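DNA primase (Helicobacter pylori, PDB 4EHS) synthesises the short RNA primers used in DNA replication and, through its C-terminal domain, binds the DnaB helicase and stimulates it. Local coordinates at residues 36-39 and 40-44; 79-82 and 83-87; 68-72 and 73-77. All coordinates share one frame; numbering follows the deposited sequence.

Contact 1 (36-39 and 40-44); sequences LVIR and YLLED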
ATOM      1  N   LEU A  36       2.830 -18.789  -9.760  1.00 12.17           N
ATOM      2  CA  LEU A  36       3.906 -19.213  -8.863  1.00 11.71           C
ATOM      3  C   LEU A  36       3.721 -18.567  -7.518  1.00 12.76           C
ATOM      4  O   LEU A  36       3.764 -19.257  -6.509  1.00 11.73           O
ATOM      5  CB  LEU A  36       5.283 -19.004  -9.480  1.00 12.61           C
ATOM      6  CG  LEU A  36       6.496 -19.460  -8.685  1.00 14.14           C
ATOM      7  CD1 LEU A  36       6.461 -20.974  -8.531  1.00 16.65           C
ATOM      8  CD2 LEU A  36       7.759 -19.021  -9.433  1.00 15.17           C
ATOM      9  N   VAL A  37       3.455 -17.264  -7.555  1.00 11.34           N
ATOM     10  CA  VAL A  37       3.324 -16.477  -6.324  1.00 13.46           C
ATOM     11  C   VAL A  37       2.120 -17.051  -5.544  1.00 11.48           C
ATOM     12  O   VAL A  37       2.241 -17.321  -4.336  1.00 12.05           O
ATOM     13  CB  VAL A  37       3.219 -14.958  -6.647  1.00 12.47           C
ATOM     14  CG1 VAL A  37       2.718 -14.234  -5.408  1.00 13.75           C
ATOM     15  CG2 VAL A  37       4.600 -14.373  -6.995  1.00 13.54           C
ATOM     16  N   ILE A  38       0.982 -17.289  -6.207  1.00 12.04           N
ATOM     17  CA  ILE A  38      -0.198 -17.744  -5.519  1.00 11.97           C
ATOM     18  C   ILE A  38       0.014 -19.169  -4.984  1.00 13.26           C
ATOM     19  O   ILE A  38      -0.523 -19.554  -3.928  1.00 11.14           O
ATOM     20  CB  ILE A  38      -1.419 -17.635  -6.431  1.00 13.06           C
ATOM     21  CG1 ILE A  38      -1.716 -16.118  -6.660  1.00 13.96           C
ATOM     22  CG2 ILE A  38      -2.659 -18.269  -5.757  1.00 13.41           C
ATOM     23  CD1 ILE A  38      -2.719 -15.888  -7.779  1.00 14.52           C
ATOM     24  N   ARG A  39       0.745 -19.944  -5.792  1.00 11.97           N
ATOM     25  CA  ARG A  39       1.004 -21.361  -5.363  1.00 12.41           C
ATOM     26  C   ARG A  39       1.791 -21.387  -4.016  1.00 11.91           C
ATOM     27  O   ARG A  39       1.529 -22.225  -3.084  1.00 11.97           O
ATOM     28  CB  ARG A  39       1.764 -22.084  -6.513  1.00 11.89           C
ATOM     29  CG  ARG A  39       2.024 -23.553  -6.029  1.00 13.33           C
ATOM     30  CD  ARG A  39       0.726 -24.325  -5.793  1.00 14.30           C
ATOM     31  NE  ARG A  39       1.222 -25.700  -5.525  1.00 17.21           N
ATOM     32  CZ  ARG A  39       1.334 -26.600  -6.484  1.00 16.59           C
ATOM     33  NH1 ARG A  39       0.732 -26.403  -7.683  1.00 19.19           N
ATOM     34  NH2 ARG A  39       1.949 -27.775  -6.189  1.00 19.29           N
ATOM     35  N   TYR A  40       2.777 -20.504  -3.890  1.00 10.61           N
ATOM     36  CA  TYR A  40       3.490 -20.355  -2.609  1.00 11.75           C
ATOM     37  C   TYR A  40       2.494 -20.003  -1.496  1.00 12.15           C
ATOM     38  O   TYR A  40       2.572 -20.570  -0.387  1.00 13.46           O
ATOM     39  CB  TYR A  40       4.485 -19.232  -2.649  1.00 10.96           C
ATOM     40  CG  TYR A  40       5.879 -19.626  -3.140  1.00 11.52           C
ATOM     41  CD1 TYR A  40       6.745 -20.305  -2.307  1.00 12.69           C
ATOM     42  CD2 TYR A  40       6.295 -19.311  -4.426  1.00 12.14           C
ATOM     43  CE1 TYR A  40       8.058 -20.648  -2.730  1.00 13.23           C
ATOM     44  CE2 TYR A  40       7.589 -19.650  -4.870  1.00 13.08           C
ATOM     45  CZ  TYR A  40       8.456 -20.374  -4.016  1.00 14.68           C
ATOM     46  OH  TYR A  40       9.729 -20.707  -4.431  1.00 15.29           O
ATOM     47  N   LEU A  41       1.618 -19.024  -1.743  1.00 11.73           N
ATOM     48  CA  LEU A  41       0.574 -18.670  -0.717  1.00 11.77           C
ATOM     49  C   LEU A  41      -0.375 -19.832  -0.387  1.00 13.26           C
ATOM     50  O   LEU A  41      -0.816 -19.972   0.774  1.00 13.08           O
ATOM     51  CB  LEU A  41      -0.279 -17.499  -1.212  1.00 12.51           C
ATOM     52  CG  LEU A  41       0.584 -16.355  -1.760  1.00 13.21           C
ATOM     53  CD1 LEU A  41      -0.437 -15.302  -2.148  1.00 14.39           C
ATOM     54  CD2 LEU A  41       1.596 -15.712  -0.792  1.00 15.20           C
ATOM     55  N   LEU A  42      -0.687 -20.657  -1.369  1.00 11.64           N
ATOM     56  CA  LEU A  42      -1.523 -21.836  -1.100  1.00 12.19           C
ATOM     57  C   LEU A  42      -0.796 -22.862  -0.220  1.00 11.80           C
ATOM     58  O   LEU A  42      -1.451 -23.601   0.579  1.00 12.90           O
ATOM     59  CB  LEU A  42      -1.919 -22.496  -2.439  1.00 12.67           C
ATOM     60  CG  LEU A  42      -3.064 -21.746  -3.138  1.00 15.21           C
ATOM     61  CD1 LEU A  42      -3.077 -22.280  -4.602  1.00 14.75           C
ATOM     62  CD2 LEU A  42      -4.450 -22.002  -2.489  1.00 16.19           C
ATOM     63  N   GLU A  43       0.498 -23.019  -0.436  1.00 11.42           N
ATOM     64  CA  GLU A  43       1.253 -24.067   0.291  1.00 12.41           C
ATOM     65  C   GLU A  43       1.625 -23.603   1.689  1.00 13.54           C
ATOM     66  O   GLU A  43       1.787 -24.431   2.610  1.00 12.09           O
ATOM     67  CB  GLU A  43       2.522 -24.481  -0.437  1.00 14.07           C
ATOM     68  CG  GLU A  43       2.127 -25.196  -1.743  1.00 21.39           C
ATOM     69  CD  GLU A  43       2.847 -26.510  -2.035  1.00 21.58           C
ATOM     70  OE1 GLU A  43       3.733 -26.926  -1.259  1.00 21.30           O
ATOM     71  OE2 GLU A  43       2.627 -27.053  -3.175  1.00 24.99           O
ATOM     72  N   ASP A  44       1.789 -22.271   1.867  1.00 13.69           N
ATOM     73  CA  ASP A  44       2.215 -21.799   3.182  1.00 13.74           C
ATOM     74  C   ASP A  44       1.462 -20.500   3.479  1.00 15.86           C
ATOM     75  O   ASP A  44       1.806 -19.460   2.985  1.00 12.34           O
ATOM     76  CB  ASP A  44       3.735 -21.661   3.281  1.00 14.18           C
ATOM     77  CG  ASP A  44       4.205 -21.290   4.723  1.00 15.47           C
ATOM     78  OD1 ASP A  44       3.395 -20.820   5.541  1.00 15.51           O
ATOM     79  OD2 ASP A  44       5.366 -21.466   4.950  1.00 17.76           O
TER
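Arg39 and Glu43, one helical turn apart near the end of helix 30-43, are joined by a salt bridge that works as a side-on fork. Both NE and NH2 of the guanidinium reach for one oxygen: Arg39 NE lies 3.1 Å from Glu43 OE2, and Arg39 NH2 lies 3.2 Å from the same Glu43 OE2. The oxygen sits practically in the guanidinium plane, and the two flat groups are turned only 13° from each other. NE approaches OE2 on its anti side, whereas NH2 meets it nearly end-on to the C-O bond. The arginine chain, bent at chi2 (63°), stands out from the helix, and the glutamate, bent at its own chi2 (-133°), brings OE2 to the guanidinium edge.

Tyr40 offers the apolar counterpart. Its ring runs side by side with Leu36, both pointing the same way, and the nearest atoms are Leu36 CG and Tyr40 CE2 at 4.0 Å. Tyr40 CD2 also comes 3.3 Å from Leu36 O, approached obliquely. Beyond this pair, the hydroxyl bonds to the backbone N of Lys92 and the ring meets Phe96.

Ile38 reaches Leu42 with its CG2 branch, which stands 4.2 Å from Leu42 CD1. Underneath, ordinary i to i+4 bonds hold the turns together, the shortest running 2.8 Å from Leu42 N to Ile38 O.

The chemistry implies a division of labour for Arg39. Glu43 engages NE and NH2, probably offsetting much of the charge, while NH1 turns to helix 78-85 and its last-turn carbonyl, Leu83 O. Bonds on both sides together hold the guanidinium's rotation, and a positive group there would be expected to interact favourably with the C-terminal end of that helix.

Contact 2 (79-82 and 83-87); sequences KLVA and LLLDA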
ATOM      1  N   LYS A  79     -10.865 -22.994  -9.619  1.00 23.22           N
ATOM      2  CA  LYS A  79      -9.631 -22.351 -10.070  1.00 21.75           C
ATOM      3  C   LYS A  79      -8.472 -22.530  -9.118  1.00 21.39           C
ATOM      4  O   LYS A  79      -7.310 -22.775  -9.530  1.00 21.05           O
ATOM      5  CB  LYS A  79      -9.908 -20.855 -10.438  1.00 25.11           C
ATOM      6  CG  LYS A  79     -10.740 -20.730 -11.733  1.00 24.89           C
ATOM      7  CD  LYS A  79     -10.941 -19.303 -12.246  1.00 26.45           C
ATOM      8  CE  LYS A  79     -11.998 -19.320 -13.346  1.00 32.48           C
ATOM      9  NZ  LYS A  79     -12.128 -18.035 -14.099  1.00 33.46           N
ATOM     10  N   LEU A  80      -8.770 -22.387  -7.825  1.00 21.38           N
ATOM     11  CA  LEU A  80      -7.743 -22.469  -6.766  1.00 22.85           C
ATOM     12  C   LEU A  80      -7.325 -23.912  -6.583  1.00 25.35           C
ATOM     13  O   LEU A  80      -6.143 -24.207  -6.442  1.00 28.60           O
ATOM     14  CB  LEU A  80      -8.294 -21.864  -5.467  1.00 23.27           C
ATOM     15  CG  LEU A  80      -7.315 -21.261  -4.516  1.00 30.24           C
ATOM     16  CD1 LEU A  80      -6.566 -20.132  -5.258  1.00 23.76           C
ATOM     17  CD2 LEU A  80      -8.064 -20.739  -3.278  1.00 23.15           C
ATOM     18  N   VAL A  81      -8.292 -24.821  -6.647  1.00 24.84           N
ATOM     19  CA  VAL A  81      -7.976 -26.256  -6.624  1.00 29.15           C
ATOM     20  C   VAL A  81      -7.022 -26.607  -7.785  1.00 28.39           C
ATOM     21  O   VAL A  81      -5.982 -27.258  -7.600  1.00 25.30           O
ATOM     22  CB  VAL A  81      -9.275 -27.114  -6.628  1.00 29.73           C
ATOM     23  CG1 VAL A  81      -8.989 -28.584  -6.981  1.00 30.46           C
ATOM     24  CG2 VAL A  81     -10.004 -26.938  -5.283  1.00 28.08           C
ATOM     25  N   ALA A  82      -7.327 -26.105  -8.973  1.00 26.10           N
ATOM     26  CA  ALA A  82      -6.529 -26.463 -10.134  1.00 26.54           C
ATOM     27  C   ALA A  82      -5.097 -25.911  -9.990  1.00 26.45           C
ATOM     28  O   ALA A  82      -4.095 -26.562 -10.371  1.00 25.51           O
ATOM     29  CB  ALA A  82      -7.173 -25.921 -11.393  1.00 27.26           C
ATOM     30  N   LEU A  83      -4.990 -24.700  -9.449  1.00 22.78           N
ATOM     31  CA  LEU A  83      -3.675 -24.154  -9.255  1.00 21.20           C
ATOM     32  C   LEU A  83      -2.897 -24.948  -8.172  1.00 23.35           C
ATOM     33  O   LEU A  83      -1.699 -25.183  -8.307  1.00 24.07           O
ATOM     34  CB  LEU A  83      -3.842 -22.649  -8.902  1.00 20.35           C
ATOM     35  CG  LEU A  83      -2.652 -21.796  -8.576  1.00 21.52           C
ATOM     36  CD1 LEU A  83      -1.661 -21.846  -9.717  1.00 19.54           C
ATOM     37  CD2 LEU A  83      -3.111 -20.368  -8.339  1.00 21.57           C
ATOM     38  N   LEU A  84      -3.592 -25.408  -7.123  1.00 22.75           N
ATOM     39  CA  LEU A  84      -2.943 -26.084  -6.019  1.00 23.79           C
ATOM     40  C   LEU A  84      -2.434 -27.444  -6.512  1.00 25.97           C
ATOM     41  O   LEU A  84      -1.461 -28.005  -5.950  1.00 25.51           O
ATOM     42  CB  LEU A  84      -3.945 -26.272  -4.855  1.00 25.00           C
ATOM     43  CG  LEU A  84      -3.386 -26.827  -3.519  1.00 27.33           C
ATOM     44  CD1 LEU A  84      -3.141 -28.335  -3.560  1.00 35.41           C
ATOM     45  CD2 LEU A  84      -2.145 -26.121  -2.961  1.00 26.41           C
ATOM     46  N   LEU A  85      -3.092 -27.927  -7.560  1.00 23.67           N
ATOM     47  CA  LEU A  85      -2.848 -29.235  -8.177  1.00 30.29           C
ATOM     48  C   LEU A  85      -1.872 -29.233  -9.379  1.00 35.00           C
ATOM     49  O   LEU A  85      -1.305 -30.252  -9.700  1.00 35.20           O
ATOM     50  CB  LEU A  85      -4.169 -29.804  -8.686  1.00 33.43           C
ATOM     51  CG  LEU A  85      -5.073 -30.756  -7.877  1.00 44.50           C
ATOM     52  CD1 LEU A  85      -5.519 -30.211  -6.509  1.00 46.48           C
ATOM     53  CD2 LEU A  85      -6.278 -31.160  -8.735  1.00 41.94           C
ATOM     54  N   ASP A  86      -1.726 -28.094 -10.052  1.00 28.87           N
ATOM     55  CA  ASP A  86      -0.776 -27.873 -11.154  1.00 24.39           C
ATOM     56  C   ASP A  86       0.596 -28.530 -10.873  1.00 24.07           C
ATOM     57  O   ASP A  86       1.288 -28.214  -9.906  1.00 19.74           O
ATOM     58  CB  ASP A  86      -0.617 -26.336 -11.344  1.00 24.35           C
ATOM     59  CG  ASP A  86       0.008 -25.946 -12.649  1.00 23.60           C
ATOM     60  OD1 ASP A  86       0.833 -26.687 -13.184  1.00 25.98           O
ATOM     61  OD2 ASP A  86      -0.231 -24.826 -13.124  1.00 25.79           O
ATOM     62  N   ALA A  87       1.009 -29.396 -11.797  1.00 22.15           N
ATOM     63  CA  ALA A  87       2.275 -30.130 -11.614  1.00 23.23           C
ATOM     64  C   ALA A  87       3.569 -29.382 -12.029  1.00 22.59           C
ATOM     65  O   ALA A  87       4.667 -29.902 -11.825  1.00 29.48           O
ATOM     66  CB  ALA A  87       2.189 -31.479 -12.362  1.00 23.55           C
TER
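Val81 and Leu85 meet on the last turn of helix 78-85, an alpha helix of the helicase-binding domain that unwinds at Asp86. The arrangement is the C-terminal end of a helix in which regular i to i+4 bonding gives way to a mixed pattern.

The polar part is all backbone. Leu83 N bonds to Lys79 O at 3.0 Å and Leu84 N to Leu80 O at 2.9 Å. The bonds then become more bent: the N-H...O angle is 148° for Leu84 N but falls to 132° where Leu85 N donates to Val81 O. At the end, Ala82 O takes a bond of 2.8 Å from Asp86 N and a weak one of 3.3 Å from Leu85 N, so two successive amides converge on one carbonyl as the helix stops.

The apolar part is narrower. Val81 and Leu85 lie alongside each other, pointing the same way, with Val81 CG1 3.9 Å from Leu85 CD1. In Val81 that methyl stands anti to the backbone N, which carries it along the helix toward the following turn. The leucine spreads both of its methyls against CG1, while its CD1 also rests close to Val81 O, at 3.2 Å.

Leu80 and Leu83 belong to the buried side of the helix, packed on Leu42 and Ile38 of helix 30-43 respectively. Past the last turn, Asp86 closes an Asx turn: its OD1 accepts a hydrogen bond from the backbone N of Asn88.

Contact 3 (68-72 and 73-77); sequences DALCQ and EKLDD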
ATOM      1  N   ASP A  68      -8.268 -13.802  -5.168  1.00 17.32           N
ATOM      2  CA  ASP A  68      -9.474 -13.476  -4.417  1.00 18.29           C
ATOM      3  C   ASP A  68      -9.998 -14.682  -3.633  1.00 19.17           C
ATOM      4  O   ASP A  68     -10.384 -14.543  -2.479  1.00 16.54           O
ATOM      5  CB  ASP A  68     -10.563 -12.926  -5.384  1.00 19.33           C
ATOM      6  CG  ASP A  68     -10.336 -11.466  -5.730  1.00 25.41           C
ATOM      7  OD1 ASP A  68      -9.584 -10.782  -5.013  1.00 26.35           O
ATOM      8  OD2 ASP A  68     -10.885 -11.037  -6.748  1.00 28.45           O
ATOM      9  N   ALA A  69     -10.096 -15.846  -4.265  1.00 18.90           N
ATOM     10  CA  ALA A  69     -10.648 -17.013  -3.605  1.00 18.94           C
ATOM     11  C   ALA A  69      -9.779 -17.432  -2.434  1.00 19.87           C
ATOM     12  O   ALA A  69     -10.288 -17.859  -1.388  1.00 18.43           O
ATOM     13  CB  ALA A  69     -10.832 -18.165  -4.589  1.00 20.82           C
ATOM     14  N   LEU A  70      -8.466 -17.312  -2.605  1.00 19.54           N
ATOM     15  CA  LEU A  70      -7.521 -17.682  -1.558  1.00 19.54           C
ATOM     16  C   LEU A  70      -7.616 -16.735  -0.367  1.00 20.44           C
ATOM     17  O   LEU A  70      -7.276 -17.102   0.758  1.00 22.43           O
ATOM     18  CB  LEU A  70      -6.093 -17.694  -2.107  1.00 19.82           C
ATOM     19  CG  LEU A  70      -4.970 -17.762  -1.070  1.00 22.49           C
ATOM     20  CD1 LEU A  70      -5.042 -19.061  -0.283  1.00 26.24           C
ATOM     21  CD2 LEU A  70      -3.611 -17.611  -1.739  1.00 26.45           C
ATOM     22  N   CYS A  71      -8.082 -15.517  -0.620  1.00 19.03           N
ATOM     23  CA  CYS A  71      -8.221 -14.521   0.424  1.00 23.28           C
ATOM     24  C   CYS A  71      -9.454 -14.807   1.228  1.00 24.78           C
ATOM     25  O   CYS A  71      -9.465 -14.572   2.456  1.00 24.94           O
ATOM     26  CB  CYS A  71      -8.334 -13.138  -0.204  1.00 27.15           C
ATOM     27  SG  CYS A  71      -6.729 -12.561  -0.649  1.00 30.22           S
ATOM     28  N   GLN A  72     -10.495 -15.309   0.572  1.00 23.50           N
ATOM     29  CA  GLN A  72     -11.748 -15.624   1.248  1.00 24.19           C
ATOM     30  C   GLN A  72     -11.826 -17.105   1.604  1.00 26.29           C
ATOM     31  O   GLN A  72     -12.914 -17.669   1.722  1.00 25.00           O
ATOM     32  CB  GLN A  72     -12.942 -15.229   0.375  1.00 27.92           C
ATOM     33  CG  GLN A  72     -12.700 -14.004  -0.490  1.00 31.47           C
ATOM     34  CD  GLN A  72     -13.677 -13.904  -1.644  1.00 36.82           C
ATOM     35  OE1 GLN A  72     -13.405 -13.244  -2.648  1.00 42.18           O
ATOM     36  NE2 GLN A  72     -14.824 -14.560  -1.508  1.00 37.37           N
ATOM     37  N   GLU A  73     -10.665 -17.730   1.774  1.00 19.72           N
ATOM     38  CA  GLU A  73     -10.601 -19.137   2.116  1.00 22.73           C
ATOM     39  C   GLU A  73     -11.632 -19.963   1.391  1.00 25.16           C
ATOM     40  O   GLU A  73     -12.244 -20.831   2.021  1.00 23.75           O
ATOM     41  CB  GLU A  73     -10.705 -19.432   3.639  1.00 26.17           C
ATOM     42  CG  GLU A  73      -9.388 -19.649   4.289  1.00 30.43           C
ATOM     43  CD  GLU A  73      -9.480 -19.635   5.810  1.00 37.00           C
ATOM     44  OE1 GLU A  73      -8.717 -20.394   6.418  1.00 38.65           O
ATOM     45  OE2 GLU A  73     -10.311 -18.877   6.370  1.00 35.30           O
ATOM     46  N   LYS A  74     -11.884 -19.668   0.122  1.00 20.83           N
ATOM     47  CA  LYS A  74     -12.765 -20.529  -0.649  1.00 23.41           C
ATOM     48  C   LYS A  74     -11.862 -21.603  -1.190  1.00 24.10           C
ATOM     49  O   LYS A  74     -11.623 -21.633  -2.391  1.00 23.02           O
ATOM     50  CB  LYS A  74     -13.411 -19.799  -1.815  1.00 23.90           C
ATOM     51  CG  LYS A  74     -14.245 -18.574  -1.409  1.00 33.77           C
ATOM     52  CD  LYS A  74     -15.622 -18.984  -0.998  1.00 36.58           C
ATOM     53  CE  LYS A  74     -16.416 -17.815  -0.402  1.00 38.61           C
ATOM     54  NZ  LYS A  74     -16.510 -16.667  -1.348  1.00 40.45           N
ATOM     55  N   LEU A  75     -11.339 -22.450  -0.295  1.00 25.95           N
ATOM     56  CA  LEU A  75     -10.339 -23.439  -0.671  1.00 28.85           C
ATOM     57  C   LEU A  75     -10.845 -24.611  -1.540  1.00 31.43           C
ATOM     58  O   LEU A  75     -10.045 -25.440  -1.995  1.00 33.38           O
ATOM     59  CB  LEU A  75      -9.566 -23.923   0.587  1.00 28.84           C
ATOM     60  CG  LEU A  75      -8.924 -22.781   1.427  1.00 33.07           C
ATOM     61  CD1 LEU A  75      -8.147 -23.246   2.675  1.00 32.86           C
ATOM     62  CD2 LEU A  75      -8.035 -21.860   0.609  1.00 32.51           C
ATOM     63  N   ASP A  76     -12.160 -24.714  -1.769  1.00 27.01           N
ATOM     64  CA  ASP A  76     -12.662 -25.652  -2.820  1.00 26.98           C
ATOM     65  C   ASP A  76     -13.039 -24.966  -4.153  1.00 25.47           C
ATOM     66  O   ASP A  76     -13.660 -25.588  -5.036  1.00 25.36           O
ATOM     67  CB  ASP A  76     -13.840 -26.502  -2.277  1.00 29.77           C
ATOM     68  CG  ASP A  76     -13.428 -27.376  -1.105  1.00 32.60           C
ATOM     69  OD1 ASP A  76     -12.316 -27.929  -1.104  1.00 36.31           O
ATOM     70  OD2 ASP A  76     -14.207 -27.489  -0.161  1.00 40.07           O
ATOM     71  N   ASP A  77     -12.685 -23.685  -4.312  1.00 23.47           N
ATOM     72  CA  ASP A  77     -12.977 -22.986  -5.558  1.00 22.42           C
ATOM     73  C   ASP A  77     -12.235 -23.719  -6.691  1.00 24.79           C
ATOM     74  O   ASP A  77     -11.017 -23.979  -6.604  1.00 23.56           O
ATOM     75  CB  ASP A  77     -12.582 -21.496  -5.450  1.00 23.74           C
ATOM     76  CG  ASP A  77     -12.605 -20.772  -6.763  1.00 25.88           C
ATOM     77  OD1 ASP A  77     -13.477 -19.915  -7.001  1.00 25.54           O
ATOM     78  OD2 ASP A  77     -11.745 -21.054  -7.590  1.00 29.91           O
TER
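Left-handed backbone torsions at Glu73 (phi 39°, psi 39°) fold the chain back under the end of helix 64-71 and bring Lys74 N within 2.8 Å of Ala69 O. The resulting bond is fairly straight, with an N-H...O angle of 158°. This six-to-one bond, with the left-handed residue just before its donor, resembles the Schellman ending of a helix, although the companion distance from Glu73 N to Leu70 O is long at 3.6 Å.

Directly after this reversal, Lys74 is the centre of an inverse gamma turn, spanned by a weak bond of 3.0 Å from Leu75 N to Glu73 O. Overlapping it, a type I turn from Lys74 to Asp77 is closed by Asp77 N donating to Lys74 O.

Side chains fill the angle between helix and loop. Those of Gln72 and Lys74 cross, with Gln72 CB 4.0 Å from Lys74 CG. Ala69 CB packs against the Asp77 side chain, 3.8 Å from the carboxylate carbon CG, and also touches Lys74 CB at 4.1 Å. Leu70 and Leu75 make a looser encounter through single methyls, CD1 of Leu70 lying 4.2 Å from CD2 of Leu75.

Outward from the turn, Glu73 OE2 is hydrogen-bonded to the hydroxyl of Ser123 of the second subunit, which puts this helix end at the dimer contact. Inward, the loop leads straight into the next helix: Asp77 is the N-cap of helix 78-85, its OD2 accepting from Leu80 N, and Leu80 in turn packs on Ala69, Leu70 and Leu75, while Leu70 reaches on to Leu41 and Leu42 of helix 30-43.

How the contacts relate
The contacts mark three helix ends that share one apolar centre, with contact 1 about 10 Å from contact 2 and 12 Å from contact 3, centre to centre. Leu70 of contact 3 joins it to contact 1, its CD2 lying 3.4 Å from Leu41 CB. The loop of contact 3 leads into helix 78-85 of contact 2, their centres about 12 Å apart, with Leu80 CD2 3.5 Å from Leu70 N. The polar seam lies between contacts 1 and 2: Arg39 NH1 hydrogen-bonds to Leu83 O at 2.8 Å and Asp86 O at 2.9 Å. Primase activity belongs to the central core domain, outside this one; a beta-mercaptoethanol, probably from the crystallisation liquor, is bonded to Cys71.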